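PDB 6BXS: mitochondrial association factor 1 from Toxoplasma gondii, which belongs to a parasite family named for association with host mitochondria and, having a macro-domain fold, may bind ADP-ribose-like ligands. Local coordinates for residues 46-51 with 168-173; 123-128 with 146-151; 188-193 with 214-219. All blocks are in the same frame, centred on the assembly; numbering follows the deposited sequence.

Contact 1 (46-51 with 168-173); sequences ATVDAG and LYTVAP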
loop_
_atom_site.group_PDB
_atom_site.type_symbol
_atom_site.label_atom_id
_atom_site.label_comp_id
_atom_site.label_asym_id
_atom_site.label_seq_id
_atom_site.Cartn_x
_atom_site.Cartn_y
_atom_site.Cartn_z
ATOM N N ALA A 46 2.716 3.499 8.077
ATOM C CA ALA A 46 2.329 2.208 7.521
ATOM C C ALA A 46 2.725 2.137 6.053
ATOM O O ALA A 46 2.293 2.957 5.248
ATOM C CB ALA A 46 0.834 1.983 7.681
ATOM N N THR A 47 3.547 1.152 5.707
ATOM C CA THR A 47 4.034 1.017 4.342
ATOM C C THR A 47 3.124 0.092 3.535
ATOM O O THR A 47 2.682 -0.949 4.025
ATOM C CB THR A 47 5.476 0.489 4.321
ATOM O OG1 THR A 47 6.307 1.361 5.099
ATOM C CG2 THR A 47 6.007 0.426 2.897
ATOM N N VAL A 48 2.854 0.487 2.294
ATOM C CA VAL A 48 1.920 -0.227 1.432
ATOM C C VAL A 48 2.647 -1.208 0.520
ATOM O O VAL A 48 3.406 -0.812 -0.361
ATOM C CB VAL A 48 1.098 0.753 0.570
ATOM C CG1 VAL A 48 0.253 0.003 -0.462
ATOM C CG2 VAL A 48 0.210 1.621 1.457
ATOM N N ASP A 49 2.394 -2.494 0.734
ATOM C CA ASP A 49 2.988 -3.542 -0.082
ATOM C C ASP A 49 2.374 -3.564 -1.477
ATOM O O ASP A 49 1.153 -3.630 -1.620
ATOM C CB ASP A 49 2.797 -4.901 0.591
ATOM C CG ASP A 49 3.631 -6.000 -0.047
ATOM O OD1 ASP A 49 4.241 -5.763 -1.112
ATOM O OD2 ASP A 49 3.666 -7.114 0.519
ATOM N N ALA A 50 3.216 -3.511 -2.503
ATOM C CA ALA A 50 2.750 -3.720 -3.869
ATOM C C ALA A 50 2.424 -5.198 -4.049
ATOM O O ALA A 50 3.283 -5.995 -4.426
ATOM C CB ALA A 50 3.792 -3.265 -4.876
ATOM N N GLY A 51 1.172 -5.549 -3.777
ATOM C CA GLY A 51 0.760 -6.936 -3.669
ATOM C C GLY A 51 0.606 -7.667 -4.986
ATOM O O GLY A 51 0.603 -7.063 -6.058
ATOM N N LEU A 168 0.243 -2.187 5.068
ATOM C CA LEU A 168 -0.857 -2.362 4.137
ATOM C C LEU A 168 -0.398 -3.215 2.962
ATOM O O LEU A 168 0.798 -3.363 2.712
ATOM C CB LEU A 168 -1.386 -1.012 3.649
ATOM C CG LEU A 168 -2.277 -0.239 4.626
ATOM C CD1 LEU A 168 -1.555 0.993 5.133
ATOM C CD2 LEU A 168 -3.602 0.144 3.982
ATOM N N TYR A 169 -1.374 -3.771 2.255
ATOM C CA TYR A 169 -1.139 -4.650 1.117
ATOM C C TYR A 169 -2.228 -4.335 0.103
ATOM O O TYR A 169 -3.413 -4.353 0.438
ATOM C CB TYR A 169 -1.171 -6.121 1.554
ATOM C CG TYR A 169 -0.882 -7.151 0.472
ATOM C CD1 TYR A 169 -1.806 -7.418 -0.533
ATOM C CD2 TYR A 169 0.296 -7.890 0.486
ATOM C CE1 TYR A 169 -1.552 -8.371 -1.505
ATOM C CE2 TYR A 169 0.558 -8.847 -0.484
ATOM C CZ TYR A 169 -0.370 -9.083 -1.476
ATOM O OH TYR A 169 -0.117 -10.032 -2.443
ATOM N N THR A 170 -1.826 -4.015 -1.122
ATOM C CA THR A 170 -2.783 -3.631 -2.155
ATOM C C THR A 170 -2.388 -4.210 -3.510
ATOM O O THR A 170 -1.213 -4.487 -3.766
ATOM C CB THR A 170 -2.915 -2.088 -2.264
ATOM O OG1 THR A 170 -4.099 -1.759 -2.999
ATOM C CG2 THR A 170 -1.696 -1.462 -2.942
ATOM N N VAL A 171 -3.387 -4.387 -4.370
ATOM C CA VAL A 171 -3.199 -5.013 -5.674
ATOM C C VAL A 171 -3.475 -4.011 -6.787
ATOM O O VAL A 171 -4.609 -3.569 -6.974
ATOM C CB VAL A 171 -4.123 -6.236 -5.845
ATOM C CG1 VAL A 171 -3.934 -6.875 -7.217
ATOM C CG2 VAL A 171 -3.862 -7.257 -4.748
ATOM N N ALA A 172 -2.428 -3.671 -7.531
ATOM C CA ALA A 172 -2.512 -2.664 -8.581
ATOM C C ALA A 172 -2.929 -3.286 -9.910
ATOM O O ALA A 172 -2.676 -4.466 -10.150
ATOM C CB ALA A 172 -1.178 -1.955 -8.728
ATOM N N PRO A 173 -3.563 -2.490 -10.787
ATOM C CA PRO A 173 -3.972 -2.996 -12.101
ATOM C C PRO A 173 -2.784 -3.258 -13.020
ATOM O O PRO A 173 -1.802 -2.517 -12.977
ATOM C CB PRO A 173 -4.850 -1.871 -12.652
ATOM C CG PRO A 173 -4.359 -0.647 -11.976
ATOM C CD PRO A 173 -3.936 -1.076 -10.603
#
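Two central parallel strands of the macro-domain sheet meet where Val-48, Asp-49 and Ala-50 pair with Leu-168, Tyr-169 and Thr-170. Four backbone bonds join them. The Leu-168 N to Thr-47 O bond is almost straight (177°), whereas Gly-51 N to Thr-170 O, at 2.6 Å, is bent to 143°. On the face under helix 179-202, Ala-46 CB touches Leu-168 CD1 at 3.6 Å and Val-48 CG2 rests on Leu-168 CB at 3.8 Å. Val-48 CG1, turned away from its own backbone N (chi1 173°), presses on Thr-170 CG2 at 3.5 Å, tighter than usual for two methyls. On the opposite face Asp-49 and Tyr-169 run side by side, carboxylate and ring planes steeply inclined, with Asp-49 OD2 3.5 Å from Tyr-169 CD2. The same ring carries Gly-51 on one face in a CH-pi contact, Gly-51 CA 3.6 Å from the centroid and offset toward the rim. Tyr-169 OH reaches beyond to Thr-52 N and Phe-56 O. The tyrosine thus ties Gly-51 and the residues after it to residues 168-173 by both ring and hydroxyl, while the side facing helix 179-202 packs through aliphatic contacts, one of them tight.

Contact 2 (123-128 with 146-151); sequences SFAYVA and ATFLHI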
loop_
_atom_site.group_PDB
_atom_site.type_symbol
_atom_site.label_atom_id
_atom_site.label_comp_id
_atom_site.label_asym_id
_atom_site.label_seq_id
_atom_site.Cartn_x
_atom_site.Cartn_y
_atom_site.Cartn_z
ATOM N N SER A 123 -6.134 -8.312 11.381
ATOM C CA SER A 123 -6.139 -8.108 9.936
ATOM C C SER A 123 -7.440 -7.488 9.453
ATOM O O SER A 123 -8.527 -7.891 9.870
ATOM C CB SER A 123 -5.895 -9.434 9.216
ATOM O OG SER A 123 -4.663 -10.004 9.616
ATOM N N PHE A 124 -7.310 -6.512 8.560
ATOM C CA PHE A 124 -8.445 -5.767 8.035
ATOM C C PHE A 124 -8.445 -5.815 6.515
ATOM O O PHE A 124 -7.425 -6.112 5.899
ATOM C CB PHE A 124 -8.400 -4.308 8.503
ATOM C CG PHE A 124 -8.364 -4.144 9.997
ATOM C CD1 PHE A 124 -7.191 -4.349 10.705
ATOM C CD2 PHE A 124 -9.500 -3.767 10.692
ATOM C CE1 PHE A 124 -7.157 -4.192 12.079
ATOM C CE2 PHE A 124 -9.470 -3.608 12.064
ATOM C CZ PHE A 124 -8.299 -3.818 12.758
ATOM N N ALA A 125 -9.591 -5.511 5.916
ATOM C CA ALA A 125 -9.685 -5.377 4.469
ATOM C C ALA A 125 -10.743 -4.345 4.091
ATOM O O ALA A 125 -11.643 -4.043 4.876
ATOM C CB ALA A 125 -9.989 -6.711 3.826
ATOM N N TYR A 126 -10.626 -3.815 2.879
ATOM C CA TYR A 126 -11.489 -2.739 2.412
ATOM C C TYR A 126 -11.396 -2.650 0.895
ATOM O O TYR A 126 -10.299 -2.668 0.336
ATOM C CB TYR A 126 -11.076 -1.413 3.069
ATOM C CG TYR A 126 -11.864 -0.185 2.647
ATOM C CD1 TYR A 126 -11.643 0.427 1.417
ATOM C CD2 TYR A 126 -12.800 0.386 3.496
ATOM C CE1 TYR A 126 -12.353 1.552 1.036
ATOM C CE2 TYR A 126 -13.513 1.515 3.126
ATOM C CZ TYR A 126 -13.285 2.093 1.896
ATOM O OH TYR A 126 -13.990 3.217 1.524
ATOM N N VAL A 127 -12.546 -2.581 0.232
ATOM C CA VAL A 127 -12.590 -2.307 -1.200
ATOM C C VAL A 127 -13.555 -1.166 -1.487
ATOM O O VAL A 127 -14.668 -1.135 -0.969
ATOM C CB VAL A 127 -13.013 -3.545 -2.026
ATOM C CG1 VAL A 127 -11.875 -4.546 -2.107
ATOM C CG2 VAL A 127 -14.271 -4.184 -1.455
ATOM N N ALA A 128 -13.109 -0.222 -2.307
ATOM C CA ALA A 128 -13.955 0.880 -2.737
ATOM C C ALA A 128 -14.955 0.380 -3.772
ATOM O O ALA A 128 -16.105 0.822 -3.810
ATOM C CB ALA A 128 -13.111 2.009 -3.304
ATOM N N ALA A 146 -8.200 -4.527 -4.173
ATOM C CA ALA A 146 -8.249 -5.158 -2.861
ATOM C C ALA A 146 -7.177 -4.557 -1.966
ATOM O O ALA A 146 -6.000 -4.545 -2.325
ATOM C CB ALA A 146 -8.066 -6.661 -2.979
ATOM N N THR A 147 -7.590 -4.060 -0.804
ATOM C CA THR A 147 -6.679 -3.414 0.132
ATOM C C THR A 147 -6.796 -4.044 1.514
ATOM O O THR A 147 -7.893 -4.190 2.052
ATOM C CB THR A 147 -6.956 -1.902 0.236
ATOM O OG1 THR A 147 -6.840 -1.303 -1.061
ATOM C CG2 THR A 147 -5.971 -1.239 1.189
ATOM N N PHE A 148 -5.650 -4.411 2.078
ATOM C CA PHE A 148 -5.594 -5.032 3.392
ATOM C C PHE A 148 -4.733 -4.200 4.338
ATOM O O PHE A 148 -3.797 -3.529 3.908
ATOM C CB PHE A 148 -5.043 -6.455 3.281
ATOM C CG PHE A 148 -5.732 -7.287 2.237
ATOM C CD1 PHE A 148 -5.258 -7.316 0.936
ATOM C CD2 PHE A 148 -6.858 -8.027 2.552
ATOM C CE1 PHE A 148 -5.892 -8.071 -0.028
ATOM C CE2 PHE A 148 -7.498 -8.785 1.590
ATOM C CZ PHE A 148 -7.014 -8.808 0.299
ATOM N N LEU A 149 -5.070 -4.246 5.623
ATOM C CA LEU A 149 -4.298 -3.577 6.661
ATOM C C LEU A 149 -4.053 -4.563 7.798
ATOM O O LEU A 149 -4.994 -5.167 8.312
ATOM C CB LEU A 149 -5.032 -2.329 7.163
ATOM C CG LEU A 149 -4.247 -1.341 8.033
ATOM C CD1 LEU A 149 -4.891 0.038 7.970
ATOM C CD2 LEU A 149 -4.162 -1.813 9.479
ATOM N N HIS A 150 -2.790 -4.724 8.185
ATOM C CA HIS A 150 -2.415 -5.692 9.213
ATOM C C HIS A 150 -1.676 -5.036 10.371
ATOM O O HIS A 150 -0.731 -4.276 10.164
ATOM C CB HIS A 150 -1.528 -6.794 8.626
ATOM C CG HIS A 150 -2.131 -7.509 7.457
ATOM N ND1 HIS A 150 -3.093 -8.486 7.597
ATOM C CD2 HIS A 150 -1.890 -7.404 6.129
ATOM C CE1 HIS A 150 -3.429 -8.943 6.402
ATOM N NE2 HIS A 150 -2.714 -8.303 5.496
ATOM N N ILE A 151 -2.112 -5.339 11.588
ATOM C CA ILE A 151 -1.324 -5.045 12.774
ATOM C C ILE A 151 -0.409 -6.236 13.029
ATOM O O ILE A 151 -0.878 -7.334 13.314
ATOM C CB ILE A 151 -2.200 -4.783 14.013
ATOM C CG1 ILE A 151 -3.208 -3.669 13.720
ATOM C CG2 ILE A 151 -1.323 -4.423 15.209
ATOM C CD1 ILE A 151 -4.149 -3.365 14.868
#
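Residues 123-126 and 147-151, on the antiparallel strands toward the 109-111 edge of the macro-domain sheet, run with axes 162° apart, Phe-124/Leu-149 and Tyr-126/Thr-147 being hydrogen-bonded pairs and Ser-123/His-150 and Ala-125/Phe-148 non-hydrogen-bonded ones. Phe-124 N reaches Leu-149 O at 2.7 Å, and Thr-147 N to Tyr-126 O is the longest of the four backbone bonds at 3.3 Å. With its CG beside its own backbone N (chi1 -57°), the Phe-124 ring brings an edge to that same Leu-149 O, which lies in the ring plane 3.3 Å from Phe-124 CD1. Leu-149 CD2 lies 4.1 Å from Phe-124 CD1, and Ile-151 CD1 crosses at the ring edge, 4.2 Å from Phe-124 CE1. Tyr-200 of helix 179-202 meets the phenylalanine edge-to-face. On the opposite face, Ala-125 CB sits 3.6 Å from Phe-148 CD2. On this side too, Ser-123 OG hydrogen-bonds His-150 ND1 at 3.0 Å, in the plane of the imidazole. Ser-113 OG is a second partner of the serine, and Gln-94 OE1 takes His-150 NE2. With both ring nitrogens engaged, the imidazole's rotation is fixed, and Ser-123 OG and His-150 keep polar partners in the buried interior.

Contact 3 (188-193 with 214-219); sequences ATMLGI and IRLPLL
Ile-193 points from helix 179-202 toward residues 214-219 and makes the larger part of the helix's share of this contact. Its CB, directed at the strand, is the fork from which two branches reach different partners. The short branch, Ile-193 CG2, is turned away from the backbone N and crosses the end of Ile-214, 3.9 Å from Ile-214 CD1, with Leu-216 CD2 next at 4.2 Å. The long branch leaves through CG1, which serves as a spacer, and continues extended (chi2 158°) to CD1. There Ile-193 CD1 meets Leu-219 CD1 tip to tip at 3.7 Å, the closest approach between the two segments. Leu-219 CD1 is shared: Thr-189 CG2 comes to 4.3 Å and Met-190 CE to 4.4 Å, so three helix residues converge on one methyl. Met-190 gets there by curling, its CB directed off to one side but chi2 and chi3 both near 60° bringing SD and CE back toward the leucines. No hydrogen bond links the segments; Thr-189 OG1 turns to Ala-185 O within its helix, and Leu-219 O is held by Tyr-186 OH. The helix follows strand 166-170 and precedes strand 213-216, the crossover of a beta-alpha-beta unit with strand 45-50 lying between its two strands. Ile-193 accordingly also touches Val-48 and Thr-170, while Met-190 packs against helix 230-248.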
loop_
_atom_site.group_PDB
_atom_site.type_symbol
_atom_site.label_atom_id
_atom_site.label_comp_id
_atom_site.label_asym_id
_atom_site.label_seq_id
_atom_site.Cartn_x
_atom_site.Cartn_y
_atom_site.Cartn_z
ATOM N N ALA A 188 -9.673 3.418 -7.928
ATOM C CA ALA A 188 -10.330 2.513 -6.990
ATOM C C ALA A 188 -9.334 1.972 -5.972
ATOM O O ALA A 188 -9.653 1.817 -4.794
ATOM C CB ALA A 188 -10.987 1.366 -7.742
ATOM N N THR A 189 -8.123 1.686 -6.441
ATOM C CA THR A 189 -7.069 1.162 -5.581
ATOM C C THR A 189 -6.621 2.209 -4.557
ATOM O O THR A 189 -6.460 1.905 -3.375
ATOM C CB THR A 189 -5.852 0.703 -6.407
ATOM O OG1 THR A 189 -6.256 -0.313 -7.332
ATOM C CG2 THR A 189 -4.758 0.147 -5.504
ATOM N N MET A 190 -6.416 3.441 -5.014
ATOM C CA MET A 190 -5.988 4.514 -4.121
ATOM C C MET A 190 -7.077 4.838 -3.104
ATOM O O MET A 190 -6.781 5.144 -1.950
ATOM C CB MET A 190 -5.617 5.767 -4.913
ATOM C CG MET A 190 -4.866 6.812 -4.094
ATOM S SD MET A 190 -3.310 6.196 -3.412
ATOM C CE MET A 190 -2.378 5.888 -4.910
ATOM N N LEU A 191 -8.334 4.773 -3.534
ATOM C CA LEU A 191 -9.460 4.937 -2.620
ATOM C C LEU A 191 -9.455 3.844 -1.553
ATOM O O LEU A 191 -9.820 4.084 -0.403
ATOM C CB LEU A 191 -10.789 4.912 -3.380
ATOM C CG LEU A 191 -11.202 6.164 -4.159
ATOM C CD1 LEU A 191 -12.533 5.926 -4.853
ATOM C CD2 LEU A 191 -11.293 7.381 -3.250
ATOM N N GLY A 192 -9.044 2.642 -1.942
ATOM C CA GLY A 192 -8.956 1.530 -1.014
ATOM C C GLY A 192 -7.924 1.771 0.071
ATOM O O GLY A 192 -8.164 1.497 1.247
ATOM N N ILE A 193 -6.769 2.289 -0.331
ATOM C CA ILE A 193 -5.685 2.583 0.598
ATOM C C ILE A 193 -6.083 3.672 1.593
ATOM O O ILE A 193 -5.980 3.488 2.805
ATOM C CB ILE A 193 -4.420 3.027 -0.162
ATOM C CG1 ILE A 193 -3.909 1.892 -1.053
ATOM C CG2 ILE A 193 -3.321 3.448 0.808
ATOM C CD1 ILE A 193 -3.031 2.359 -2.193
ATOM N N ILE A 214 1.344 7.142 5.494
ATOM C CA ILE A 214 1.471 5.963 4.647
ATOM C C ILE A 214 2.611 6.134 3.648
ATOM O O ILE A 214 2.721 7.161 2.975
ATOM C CB ILE A 214 0.159 5.646 3.893
ATOM C CG1 ILE A 214 -0.429 6.906 3.256
ATOM C CG2 ILE A 214 -0.849 5.020 4.847
ATOM C CD1 ILE A 214 -1.632 6.629 2.368
ATOM N N ARG A 215 3.463 5.114 3.579
ATOM C CA ARG A 215 4.600 5.098 2.668
ATOM C C ARG A 215 4.266 4.247 1.448
ATOM O O ARG A 215 4.092 3.032 1.558
ATOM C CB ARG A 215 5.843 4.564 3.384
ATOM C CG ARG A 215 7.102 4.525 2.535
ATOM C CD ARG A 215 8.333 4.287 3.400
ATOM N NE ARG A 215 8.541 5.368 4.363
ATOM C CZ ARG A 215 9.516 5.396 5.268
ATOM N NH1 ARG A 215 10.390 4.401 5.348
ATOM N NH2 ARG A 215 9.617 6.425 6.099
ATOM N N LEU A 216 4.181 4.896 0.290
ATOM C CA LEU A 216 3.690 4.260 -0.930
ATOM C C LEU A 216 4.792 4.010 -1.954
ATOM O O LEU A 216 5.689 4.838 -2.115
ATOM C CB LEU A 216 2.611 5.132 -1.577
ATOM C CG LEU A 216 1.380 5.449 -0.730
ATOM C CD1 LEU A 216 0.609 6.616 -1.319
ATOM C CD2 LEU A 216 0.499 4.225 -0.633
ATOM N N PRO A 217 4.728 2.867 -2.656
ATOM C CA PRO A 217 5.522 2.725 -3.876
ATOM C C PRO A 217 4.764 3.323 -5.053
ATOM O O PRO A 217 3.625 3.757 -4.868
ATOM C CB PRO A 217 5.666 1.212 -4.020
ATOM C CG PRO A 217 4.383 0.693 -3.469
ATOM C CD PRO A 217 4.020 1.615 -2.326
ATOM N N LEU A 218 5.370 3.354 -6.234
ATOM C CA LEU A 218 4.619 3.664 -7.442
ATOM C C LEU A 218 3.903 2.395 -7.887
ATOM O O LEU A 218 4.497 1.526 -8.526
ATOM C CB LEU A 218 5.527 4.190 -8.550
ATOM C CG LEU A 218 4.808 4.522 -9.861
ATOM C CD1 LEU A 218 3.954 5.777 -9.716
ATOM C CD2 LEU A 218 5.808 4.669 -10.996
ATOM N N LEU A 219 2.627 2.289 -7.531
ATOM C CA LEU A 219 1.848 1.091 -7.810
ATOM C C LEU A 219 1.721 0.841 -9.308
ATOM O O LEU A 219 1.612 1.778 -10.099
ATOM C CB LEU A 219 0.464 1.206 -7.171
ATOM C CG LEU A 219 0.470 1.176 -5.642
ATOM C CD1 LEU A 219 -0.827 1.737 -5.087
ATOM C CD2 LEU A 219 0.699 -0.239 -5.138
#

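In the fold
All three contacts are buried. Contact 1 lies nearest the centre of the chain, contact 3 close by, and contact 2 farther out toward the edge strand 109-111. They share one mixed sheet: strand 45-50 lies between 213-216 and 166-170, and 166-170 in turn borders 147-152, which carries contact 2. Backbone bonds dominate contacts 1 and 2, parallel in the first and antiparallel in the second, whereas contact 3, helix against sheet, is made by apolar side chains, the Met-190 thioether among them, with no hydrogen bond. Helix 179-202 covers one face throughout, with Gly-192 near Tyr-126 and Thr-147. The other face differs along the sheet, meeting helix 61-76 at contact 1 and helix 83-103 at contact 2.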